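Local coordinates for protein alkaline phosphatase D (Bacillus subtilis, PDB 2YEQ) that hydrolyses phosphate esters, acting as a phosphodiesterase with an active site built on iron and calcium, at residues 149-154 / 209-214; 123-128 / 408-413; 316-321 / 364-369. One frame throughout, in Å; residues are numbered along the deposited sequence.

Contact 1: residues 149-154 / 209-214; sequences LGDYIY and DDHEVE. With CA (calcium ion), chain B; FE (Fe (III) ion), chain C; CA (calcium ion), chain D; NA (sodium ion), chain E.
His211 and Tyr154 each turn CG anti to their own carbonyl carbon (chi1 -75° and -73°), which brings the imidazole against the phenol ring at the iron–calcium site of this calcineurin-like metallophosphatase fold. The two rings meet obliquely, planes 31° apart, with Tyr154 CD2 over the imidazole centre and His211 CB over the tyrosine face. Tyr154 OH binds the iron at 2.0 Å and is hydrogen-bonded to Ser412, outside the two segments. Asp151 OD2 lies between the metals, bound to the iron and, at 2.5 Å, to a calcium that also takes Asp209 OD2 and Asp210 OD1; Arg279 is a further polar partner of Asp209. The other carboxylate oxygen, Asp151 OD1, is fixed by His211 N at 3.1 Å, from above the carboxylate plane. Asp210 OD2 reaches onward to a second calcium, so one side chain joins two metal sites. Cys124 and His382 complete the protein ligands of the iron, and Asp380 those of the first calcium. Glu212, bent at its second torsion, ties the two loops together: OE2 accepts from Tyr152 N at 3.0 Å, while OE1 takes Asp151 N at 3.0 Å and Asp209 N at 2.9 Å, from opposite faces of its carboxylate plane.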
loop_
_atom_site.group_PDB
_atom_site.type_symbol
_atom_site.label_atom_id
_atom_site.label_comp_id
_atom_site.label_asym_id
_atom_site.label_seq_id
_atom_site.Cartn_x
_atom_site.Cartn_y
_atom_site.Cartn_z
ATOM N N LEU A 149 -0.090 0.425 -0.654
ATOM C CA LEU A 149 -0.867 1.206 0.321
ATOM C C LEU A 149 -0.832 0.633 1.740
ATOM O O LEU A 149 -1.591 1.088 2.606
ATOM C CB LEU A 149 -2.326 1.311 -0.117
ATOM C CG LEU A 149 -2.554 1.951 -1.495
ATOM C CD1 LEU A 149 -4.072 2.042 -1.770
ATOM C CD2 LEU A 149 -1.867 3.295 -1.634
ATOM N N GLY A 150 0.000 -0.384 1.962
ATOM C CA GLY A 150 0.324 -0.852 3.346
ATOM C C GLY A 150 0.208 -2.348 3.555
ATOM O O GLY A 150 -0.265 -3.084 2.684
ATOM N N ASP A 151 0.609 -2.776 4.762
ATOM C CA ASP A 151 0.726 -4.149 5.141
ATOM C C ASP A 151 1.583 -4.882 4.102
ATOM O O ASP A 151 1.248 -5.962 3.654
ATOM C CB ASP A 151 -0.629 -4.810 5.333
ATOM C CG ASP A 151 -1.417 -4.254 6.528
ATOM O OD1 ASP A 151 -0.955 -3.307 7.181
ATOM O OD2 ASP A 151 -2.553 -4.770 6.757
ATOM N N TYR A 152 2.695 -4.252 3.746
ATOM C CA TYR A 152 3.708 -4.878 2.909
ATOM C C TYR A 152 4.390 -6.054 3.608
ATOM O O TYR A 152 4.778 -7.020 2.938
ATOM C CB TYR A 152 4.729 -3.843 2.502
ATOM C CG TYR A 152 5.710 -4.279 1.447
ATOM C CD1 TYR A 152 6.817 -5.052 1.775
ATOM C CD2 TYR A 152 5.559 -3.877 0.114
ATOM C CE1 TYR A 152 7.751 -5.436 0.801
ATOM C CE2 TYR A 152 6.501 -4.263 -0.877
ATOM C CZ TYR A 152 7.589 -5.044 -0.514
ATOM O OH TYR A 152 8.507 -5.429 -1.460
ATOM N N ILE A 153 4.574 -5.956 4.933
ATOM C CA ILE A 153 4.896 -7.112 5.774
ATOM C C ILE A 153 3.877 -7.212 6.894
ATOM O O ILE A 153 3.142 -6.255 7.125
ATOM C CB ILE A 153 6.300 -7.021 6.428
ATOM C CG1 ILE A 153 6.384 -5.819 7.389
ATOM C CG2 ILE A 153 7.401 -6.958 5.356
ATOM C CD1 ILE A 153 7.569 -5.893 8.378
ATOM N N TYR A 154 3.817 -8.382 7.540
ATOM C CA TYR A 154 3.078 -8.583 8.779
ATOM C C TYR A 154 4.113 -9.004 9.838
ATOM O O TYR A 154 5.167 -9.568 9.496
ATOM C CB TYR A 154 1.964 -9.636 8.645
ATOM C CG TYR A 154 0.769 -9.149 7.839
ATOM C CD1 TYR A 154 0.883 -8.904 6.459
ATOM C CD2 TYR A 154 -0.443 -8.883 8.454
ATOM C CE1 TYR A 154 -0.184 -8.437 5.713
ATOM C CE2 TYR A 154 -1.544 -8.412 7.718
ATOM C CZ TYR A 154 -1.398 -8.171 6.351
ATOM O OH TYR A 154 -2.454 -7.731 5.606
ATOM N N ASP A 209 0.894 0.924 6.231
ATOM C CA ASP A 209 -0.242 0.950 7.146
ATOM C C ASP A 209 0.251 0.403 8.494
ATOM O O ASP A 209 1.362 0.762 8.911
ATOM C CB ASP A 209 -1.468 0.188 6.606
ATOM C CG ASP A 209 -2.746 0.476 7.418
ATOM O OD1 ASP A 209 -2.926 1.644 7.875
ATOM O OD2 ASP A 209 -3.550 -0.500 7.638
ATOM N N ASP A 210 -0.521 -0.439 9.166
ATOM C CA ASP A 210 -0.168 -0.825 10.559
ATOM C C ASP A 210 0.833 -1.950 10.659
ATOM O O ASP A 210 1.719 -1.898 11.513
ATOM C CB ASP A 210 -1.393 -1.152 11.438
ATOM C CG ASP A 210 -2.372 -2.102 10.798
ATOM O OD1 ASP A 210 -2.397 -2.213 9.536
ATOM O OD2 ASP A 210 -3.142 -2.750 11.547
ATOM N N HIS A 211 0.707 -2.961 9.793
ATOM C CA HIS A 211 1.469 -4.176 9.958
ATOM C C HIS A 211 2.947 -4.086 9.613
ATOM O O HIS A 211 3.706 -4.998 9.956
ATOM C CB HIS A 211 0.798 -5.333 9.256
ATOM C CG HIS A 211 -0.408 -5.860 9.970
ATOM N ND1 HIS A 211 -0.328 -6.559 11.160
ATOM C CD2 HIS A 211 -1.720 -5.846 9.628
ATOM C CE1 HIS A 211 -1.539 -6.965 11.506
ATOM N NE2 HIS A 211 -2.404 -6.528 10.605
ATOM N N GLU A 212 3.378 -2.978 9.004
ATOM C CA GLU A 212 4.798 -2.694 8.912
ATOM C C GLU A 212 5.437 -2.486 10.319
ATOM O O GLU A 212 6.659 -2.526 10.439
ATOM C CB GLU A 212 5.028 -1.451 8.088
ATOM C CG GLU A 212 4.934 -1.726 6.584
ATOM C CD GLU A 212 3.546 -1.545 5.957
ATOM O OE1 GLU A 212 2.499 -1.447 6.657
ATOM O OE2 GLU A 212 3.519 -1.531 4.688
ATOM N N VAL A 213 4.603 -2.196 11.332
ATOM C CA VAL A 213 5.054 -2.133 12.739
ATOM C C VAL A 213 4.336 -3.155 13.567
ATOM O O VAL A 213 4.925 -4.164 13.974
ATOM C CB VAL A 213 4.911 -0.742 13.355
ATOM C CG1 VAL A 213 5.689 -0.711 14.738
ATOM C CG2 VAL A 213 5.420 0.337 12.412
ATOM N N GLU A 214 3.058 -2.912 13.835
ATOM C CA GLU A 214 2.253 -3.842 14.607
ATOM C C GLU A 214 0.793 -3.525 14.382
ATOM O O GLU A 214 0.437 -2.359 14.222
ATOM C CB GLU A 214 2.565 -3.775 16.134
ATOM C CG GLU A 214 1.789 -4.875 16.923
ATOM C CD GLU A 214 1.916 -4.820 18.480
ATOM O OE1 GLU A 214 1.979 -3.699 19.019
ATOM O OE2 GLU A 214 1.892 -5.921 19.126
HETATM CA CA CA B . -3.777 -2.786 7.705
HETATM FE FE FE C . -3.809 -6.296 5.908
HETATM CA CA CA D . -5.037 -4.020 11.432
HETATM NA NA NA E . 1.627 -8.210 18.917
HETATM O O HOH W 1 2.433 -8.098 20.972
HETATM O O HOH W 2 -0.454 -7.578 19.622
HETATM O O HOH W 3 0.736 -8.280 16.852
HETATM O O HOH W 4 -3.355 -2.367 5.203
HETATM O O HOH W 5 -6.809 -5.372 11.383
#

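Contact 2: residues 123-128 / 408-413; sequences SCQQYE and TSITSG. With FE (Fe (III) ion), chain C.
Cys124 O is gripped by two consecutive backbone amides across the contact: Thr411 N donates at 3.1 Å in the carbonyl plane, whereas Ser412 N, at 3.2 Å, comes from above that plane. One residue earlier, Ser123 O takes Ile410 N at 3.0 Å, close to the line of the C=O bond. Side chains continue the seam. Thr411 OG1 donates to Gln126 O at 2.8 Å, sitting above the plane of that carbonyl, and Ser412 OG accepts from Gln126 N at 3.2 Å. The same Ser412 hydroxyl is also hydrogen-bonded to Tyr154 OH, itself an iron ligand, so it is a second-shell group of the metal. Its loop is braced within itself by Ser409 OG, which donates to Ser412 O at 2.7 Å on a lone pair. With its SG anti to the carbonyl carbon (chi1 -63°), Cys124 sends the sulfur to the iron at 2.5 Å, while its CB rests on Ser409 CB. Apolar contact is confined to small patches: Ile410 CG2 lies against Gln125 CB at 3.9 Å, and Ile410 also touches helix 133-138. The amide of Gln125 turns elsewhere, to Tyr135, His148 and Tyr152. Two buried loops without regular strands are thus joined mainly through backbone amides and small hydroxyls. By pinning the carbonyl of Cys124 and the side-chain oxygen of Tyr154, this polar network is likely to help hold two iron ligands, Cys124 SG and Tyr154 OH, in place.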
loop_
_atom_site.group_PDB
_atom_site.type_symbol
_atom_site.label_atom_id
_atom_site.label_comp_id
_atom_site.label_asym_id
_atom_site.label_seq_id
_atom_site.Cartn_x
_atom_site.Cartn_y
_atom_site.Cartn_z
ATOM N N SER A 123 -2.134 -3.837 -1.712
ATOM C CA SER A 123 -1.904 -3.825 -0.263
ATOM C C SER A 123 -2.020 -5.227 0.259
ATOM O O SER A 123 -2.517 -6.116 -0.437
ATOM C CB SER A 123 -2.958 -2.932 0.411
ATOM O OG SER A 123 -4.235 -3.511 0.287
ATOM N N CYS A 124 -1.570 -5.441 1.498
ATOM C CA CYS A 124 -1.979 -6.602 2.302
ATOM C C CYS A 124 -1.559 -7.970 1.735
ATOM O O CYS A 124 -2.354 -8.757 1.163
ATOM C CB CYS A 124 -3.478 -6.545 2.646
ATOM S SG CYS A 124 -3.963 -5.093 3.712
ATOM N N GLN A 125 -0.294 -8.282 1.973
ATOM C CA GLN A 125 0.327 -9.467 1.398
ATOM C C GLN A 125 0.860 -10.453 2.442
ATOM O O GLN A 125 2.002 -10.898 2.346
ATOM C CB GLN A 125 1.431 -9.047 0.426
ATOM C CG GLN A 125 2.515 -8.138 0.978
ATOM C CD GLN A 125 3.197 -7.355 -0.084
ATOM O OE1 GLN A 125 2.568 -6.940 -1.076
ATOM N NE2 GLN A 125 4.491 -7.099 0.109
ATOM N N GLN A 126 0.006 -10.828 3.386
ATOM C CA GLN A 126 0.378 -11.758 4.455
ATOM C C GLN A 126 1.041 -12.983 3.786
ATOM O O GLN A 126 0.404 -13.729 3.064
ATOM C CB GLN A 126 -0.839 -12.184 5.279
ATOM C CG GLN A 126 -0.643 -12.233 6.799
ATOM C CD GLN A 126 0.220 -13.416 7.286
ATOM O OE1 GLN A 126 1.149 -13.798 6.620
ATOM N NE2 GLN A 126 -0.106 -13.985 8.464
ATOM N N TYR A 127 2.330 -13.161 4.034
ATOM C CA TYR A 127 3.139 -14.201 3.383
ATOM C C TYR A 127 2.605 -15.584 3.629
ATOM O O TYR A 127 2.651 -16.469 2.739
ATOM C CB TYR A 127 4.582 -14.075 3.875
ATOM C CG TYR A 127 5.622 -15.025 3.310
ATOM C CD1 TYR A 127 6.322 -14.708 2.134
ATOM C CD2 TYR A 127 5.949 -16.197 3.970
ATOM C CE1 TYR A 127 7.300 -15.553 1.644
ATOM C CE2 TYR A 127 6.921 -17.050 3.472
ATOM C CZ TYR A 127 7.586 -16.728 2.319
ATOM O OH TYR A 127 8.548 -17.587 1.821
ATOM N N GLU A 128 2.055 -15.778 4.818
ATOM C CA GLU A 128 1.593 -17.100 5.213
ATOM C C GLU A 128 0.265 -17.487 4.562
ATOM O O GLU A 128 -0.066 -18.684 4.491
ATOM C CB GLU A 128 1.388 -17.153 6.729
ATOM C CG GLU A 128 2.616 -16.768 7.558
ATOM C CD GLU A 128 2.328 -16.917 9.058
ATOM O OE1 GLU A 128 1.288 -16.352 9.557
ATOM O OE2 GLU A 128 3.101 -17.651 9.714
ATOM N N THR A 408 -8.790 -5.021 -2.858
ATOM C CA THR A 408 -8.577 -6.258 -2.133
ATOM C C THR A 408 -7.094 -6.463 -1.758
ATOM O O THR A 408 -6.216 -5.712 -2.165
ATOM C CB THR A 408 -9.057 -7.416 -2.985
ATOM O OG1 THR A 408 -9.058 -8.628 -2.232
ATOM C CG2 THR A 408 -8.229 -7.534 -4.284
ATOM N N SER A 409 -6.839 -7.503 -0.998
ATOM C CA SER A 409 -5.492 -7.844 -0.585
ATOM C C SER A 409 -4.811 -8.760 -1.625
ATOM O O SER A 409 -5.489 -9.520 -2.332
ATOM C CB SER A 409 -5.585 -8.581 0.723
ATOM O OG SER A 409 -6.575 -9.598 0.666
ATOM N N ILE A 410 -3.488 -8.667 -1.690
ATOM C CA ILE A 410 -2.649 -9.567 -2.500
ATOM C C ILE A 410 -2.825 -11.000 -2.031
ATOM O O ILE A 410 -2.976 -11.912 -2.858
ATOM C CB ILE A 410 -1.180 -9.121 -2.432
ATOM C CG1 ILE A 410 -0.994 -7.793 -3.157
ATOM C CG2 ILE A 410 -0.222 -10.207 -2.945
ATOM C CD1 ILE A 410 -0.945 -7.889 -4.740
ATOM N N THR A 411 -2.800 -11.223 -0.705
ATOM C CA THR A 411 -3.074 -12.537 -0.119
ATOM C C THR A 411 -3.863 -12.571 1.198
ATOM O O THR A 411 -4.453 -13.583 1.520
ATOM C CB THR A 411 -1.750 -13.266 0.232
ATOM O OG1 THR A 411 -0.916 -12.358 0.969
ATOM C CG2 THR A 411 -1.037 -13.759 -1.063
ATOM N N SER A 412 -3.811 -11.510 1.997
ATOM C CA SER A 412 -4.338 -11.580 3.380
ATOM C C SER A 412 -5.778 -12.029 3.357
ATOM O O SER A 412 -6.592 -11.499 2.586
ATOM C CB SER A 412 -4.234 -10.228 4.088
ATOM O OG SER A 412 -2.921 -9.743 4.024
ATOM N N GLY A 413 -6.055 -13.063 4.142
ATOM C CA GLY A 413 -7.396 -13.612 4.275
ATOM C C GLY A 413 -7.630 -14.888 3.502
ATOM O O GLY A 413 -8.587 -15.608 3.766
HETATM FE FE FE C . -3.809 -6.296 5.908
HETATM O O HOH W 6 -3.918 -5.613 -3.499
#

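Contact 3: residues 316-321 / 364-369; sequences NNLGSS and NFIKSK. With PE5 (3,6,9,12,15,18,21,24-octaoxahexacosan-1-ol), chain F; EDO (1,2-ethanediol), chain G.
The ring of Phe365 turns its edge to helix 308-320, with Gly319 N in its plane, 3.8 Å from CE2, and Leu318 CB at the same edge. Ser368 OG lies over one face, offset toward the rim; Phe315 stacks on the ring, and C8 of a bound polyethylene glycol meets another part of its edge. Setting CG anti to the backbone N (chi1 -174°) carries the ring across to the neighbouring helix. Gly319 lets it come close, since a CB there would lie only about 3.2 Å from Phe365 CZ. Deeper in, Leu318 CD1 touches Ile366 CG1 at 4.1 Å, the two side chains crossing at a slant. Toward the surface, the bent chain of Lys369 passes Gly319, CD 4.4 Å from Gly319 CA, and its NZ is wrapped by the glycol: it donates to O5 at 2.8 Å and O1 at 3.0 Å, with a weaker bond to O2. A leucine in its place would probably leave these ether and hydroxyl oxygens without their ammonium donor and free the glycol to shift. No hydrogen bond joins the two segments; the axes of helical segments 316-320 and 364-368 come within 10.2 Å, nearly parallel at 18°. Such side-by-side packing is typical of alpha/beta folds: helix 356-368 makes the crossover between parallel strands 325-329 and 374-378, and helix 308-320 leads into the first of them.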
loop_
_atom_site.group_PDB
_atom_site.type_symbol
_atom_site.label_atom_id
_atom_site.label_comp_id
_atom_site.label_asym_id
_atom_site.label_seq_id
_atom_site.Cartn_x
_atom_site.Cartn_y
_atom_site.Cartn_z
ATOM N N ASN A 316 -3.462 22.579 1.231
ATOM C CA ASN A 316 -2.662 23.396 0.316
ATOM C C ASN A 316 -2.523 22.743 -1.071
ATOM O O ASN A 316 -2.607 23.426 -2.088
ATOM C CB ASN A 316 -1.259 23.651 0.859
ATOM C CG ASN A 316 -1.236 24.569 2.082
ATOM O OD1 ASN A 316 -0.214 24.662 2.778
ATOM N ND2 ASN A 316 -2.338 25.250 2.344
ATOM N N ASN A 317 -2.297 21.428 -1.102
ATOM C CA ASN A 317 -2.179 20.685 -2.367
ATOM C C ASN A 317 -3.504 20.598 -3.105
ATOM O O ASN A 317 -3.533 20.719 -4.330
ATOM C CB ASN A 317 -1.685 19.263 -2.133
ATOM C CG ASN A 317 -0.288 19.210 -1.558
ATOM O OD1 ASN A 317 0.451 20.180 -1.627
ATOM N ND2 ASN A 317 0.072 18.063 -0.970
ATOM N N LEU A 318 -4.591 20.365 -2.373
ATOM C CA LEU A 318 -5.902 20.238 -2.987
ATOM C C LEU A 318 -6.380 21.600 -3.495
ATOM O O LEU A 318 -7.015 21.692 -4.539
ATOM C CB LEU A 318 -6.926 19.656 -2.013
ATOM C CG LEU A 318 -6.883 18.163 -1.682
ATOM C CD1 LEU A 318 -7.922 17.819 -0.624
ATOM C CD2 LEU A 318 -7.079 17.264 -2.919
ATOM N N GLY A 319 -6.068 22.657 -2.762
ATOM C CA GLY A 319 -6.550 23.982 -3.093
ATOM C C GLY A 319 -5.839 24.641 -4.257
ATOM O O GLY A 319 -6.423 25.452 -4.947
ATOM N N SER A 320 -4.574 24.289 -4.467
ATOM C CA SER A 320 -3.753 24.881 -5.494
ATOM C C SER A 320 -3.603 23.996 -6.759
ATOM O O SER A 320 -3.031 24.428 -7.739
ATOM C CB SER A 320 -2.391 25.182 -4.905
ATOM O OG SER A 320 -1.698 23.968 -4.680
ATOM N N SER A 321 -4.121 22.776 -6.733
ATOM C CA SER A 321 -3.999 21.865 -7.870
ATOM C C SER A 321 -4.848 22.324 -9.059
ATOM O O SER A 321 -6.021 22.623 -8.906
ATOM C CB SER A 321 -4.457 20.468 -7.487
ATOM O OG SER A 321 -4.581 19.617 -8.612
ATOM N N ASN A 364 -15.280 19.182 3.899
ATOM C CA ASN A 364 -15.626 20.601 3.915
ATOM C C ASN A 364 -14.674 21.420 3.099
ATOM O O ASN A 364 -15.090 22.355 2.393
ATOM C CB ASN A 364 -15.700 21.174 5.348
ATOM C CG ASN A 364 -16.966 20.765 6.071
ATOM O OD1 ASN A 364 -17.881 20.214 5.474
ATOM N ND2 ASN A 364 -17.012 21.017 7.380
ATOM N N PHE A 365 -13.388 21.091 3.174
ATOM C CA PHE A 365 -12.435 21.817 2.365
ATOM C C PHE A 365 -12.673 21.551 0.863
ATOM O O PHE A 365 -12.612 22.479 0.049
ATOM C CB PHE A 365 -11.001 21.470 2.729
ATOM C CG PHE A 365 -10.010 22.299 2.009
ATOM C CD1 PHE A 365 -9.705 23.562 2.454
ATOM C CD2 PHE A 365 -9.448 21.854 0.825
ATOM C CE1 PHE A 365 -8.808 24.355 1.760
ATOM C CE2 PHE A 365 -8.570 22.627 0.129
ATOM C CZ PHE A 365 -8.244 23.889 0.583
ATOM N N ILE A 366 -12.939 20.292 0.521
ATOM C CA ILE A 366 -13.183 19.874 -0.875
ATOM C C ILE A 366 -14.436 20.590 -1.445
ATOM O O ILE A 366 -14.395 21.125 -2.556
ATOM C CB ILE A 366 -13.356 18.350 -0.957
ATOM C CG1 ILE A 366 -12.005 17.654 -0.823
ATOM C CG2 ILE A 366 -14.037 17.898 -2.264
ATOM C CD1 ILE A 366 -12.169 16.140 -0.583
ATOM N N LYS A 367 -15.527 20.581 -0.670
ATOM C CA LYS A 367 -16.730 21.387 -0.933
ATOM C C LYS A 367 -16.409 22.845 -1.157
ATOM O O LYS A 367 -16.878 23.428 -2.118
ATOM C CB LYS A 367 -17.677 21.341 0.257
ATOM C CG LYS A 367 -18.524 20.128 0.336
ATOM C CD LYS A 367 -19.292 20.103 1.644
ATOM C CE LYS A 367 -20.351 21.189 1.704
ATOM N NZ LYS A 367 -21.093 21.093 2.978
ATOM N N SER A 368 -15.627 23.438 -0.260
ATOM C CA SER A 368 -15.275 24.853 -0.360
ATOM C C SER A 368 -14.571 25.208 -1.676
ATOM O O SER A 368 -14.643 26.344 -2.130
ATOM C CB SER A 368 -14.419 25.303 0.833
ATOM O OG SER A 368 -13.013 25.199 0.568
ATOM N N LYS A 369 -13.860 24.256 -2.275
ATOM C CA LYS A 369 -13.182 24.517 -3.545
ATOM C C LYS A 369 -13.972 23.996 -4.742
ATOM O O LYS A 369 -13.503 24.055 -5.870
ATOM C CB LYS A 369 -11.787 23.910 -3.526
ATOM C CG LYS A 369 -10.921 24.456 -2.425
ATOM C CD LYS A 369 -10.531 25.887 -2.709
ATOM C CE LYS A 369 -9.841 26.531 -1.529
ATOM N NZ LYS A 369 -9.141 27.767 -1.958
HETATM O O1 PE5 F . -7.954 28.307 -4.610
HETATM C C1 PE5 F . -8.996 28.933 -5.359
HETATM C C2 PE5 F . -9.918 29.743 -4.453
HETATM O O2 PE5 F . -11.141 29.027 -4.249
HETATM C C3 PE5 F . -12.121 29.762 -3.507
HETATM C C4 PE5 F . -11.757 29.812 -2.031
HETATM O O3 PE5 F . -12.910 29.490 -1.262
HETATM C C5 PE5 F . -12.770 28.440 -0.302
HETATM C C6 PE5 F . -12.029 28.901 0.951
HETATM O O4 PE5 F . -10.789 28.199 1.111
HETATM C C7 PE5 F . -9.642 29.060 1.053
HETATM C C8 PE5 F . -8.369 28.307 1.422
HETATM O O5 PE5 F . -7.557 28.125 0.263
HETATM C C1 EDO G . -0.694 20.518 -6.821
HETATM O O1 EDO G . -0.550 20.015 -8.165
HETATM C C2 EDO G . 0.418 21.499 -6.473
HETATM O O2 EDO G . 0.525 21.613 -5.049
#

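In the fold
Contacts 1 and 2 lie in the core, their centres about 10 Å apart, and share the iron; two side-chain hydrogen bonds join them directly. Both are made by loops that follow strands, with carboxylates and metals dominating contact 1 and backbone amides and hydroxyls contact 2. In sequence, contacts 1 and 3 both fall between the two halves of contact 2. Contact 3 stands apart: its centre is about 29 Å from that of contact 1 and 34 Å from that of contact 2. It pairs helices near the surface through apolar side chains, touches no metal, and meets a bound polyethylene glycol.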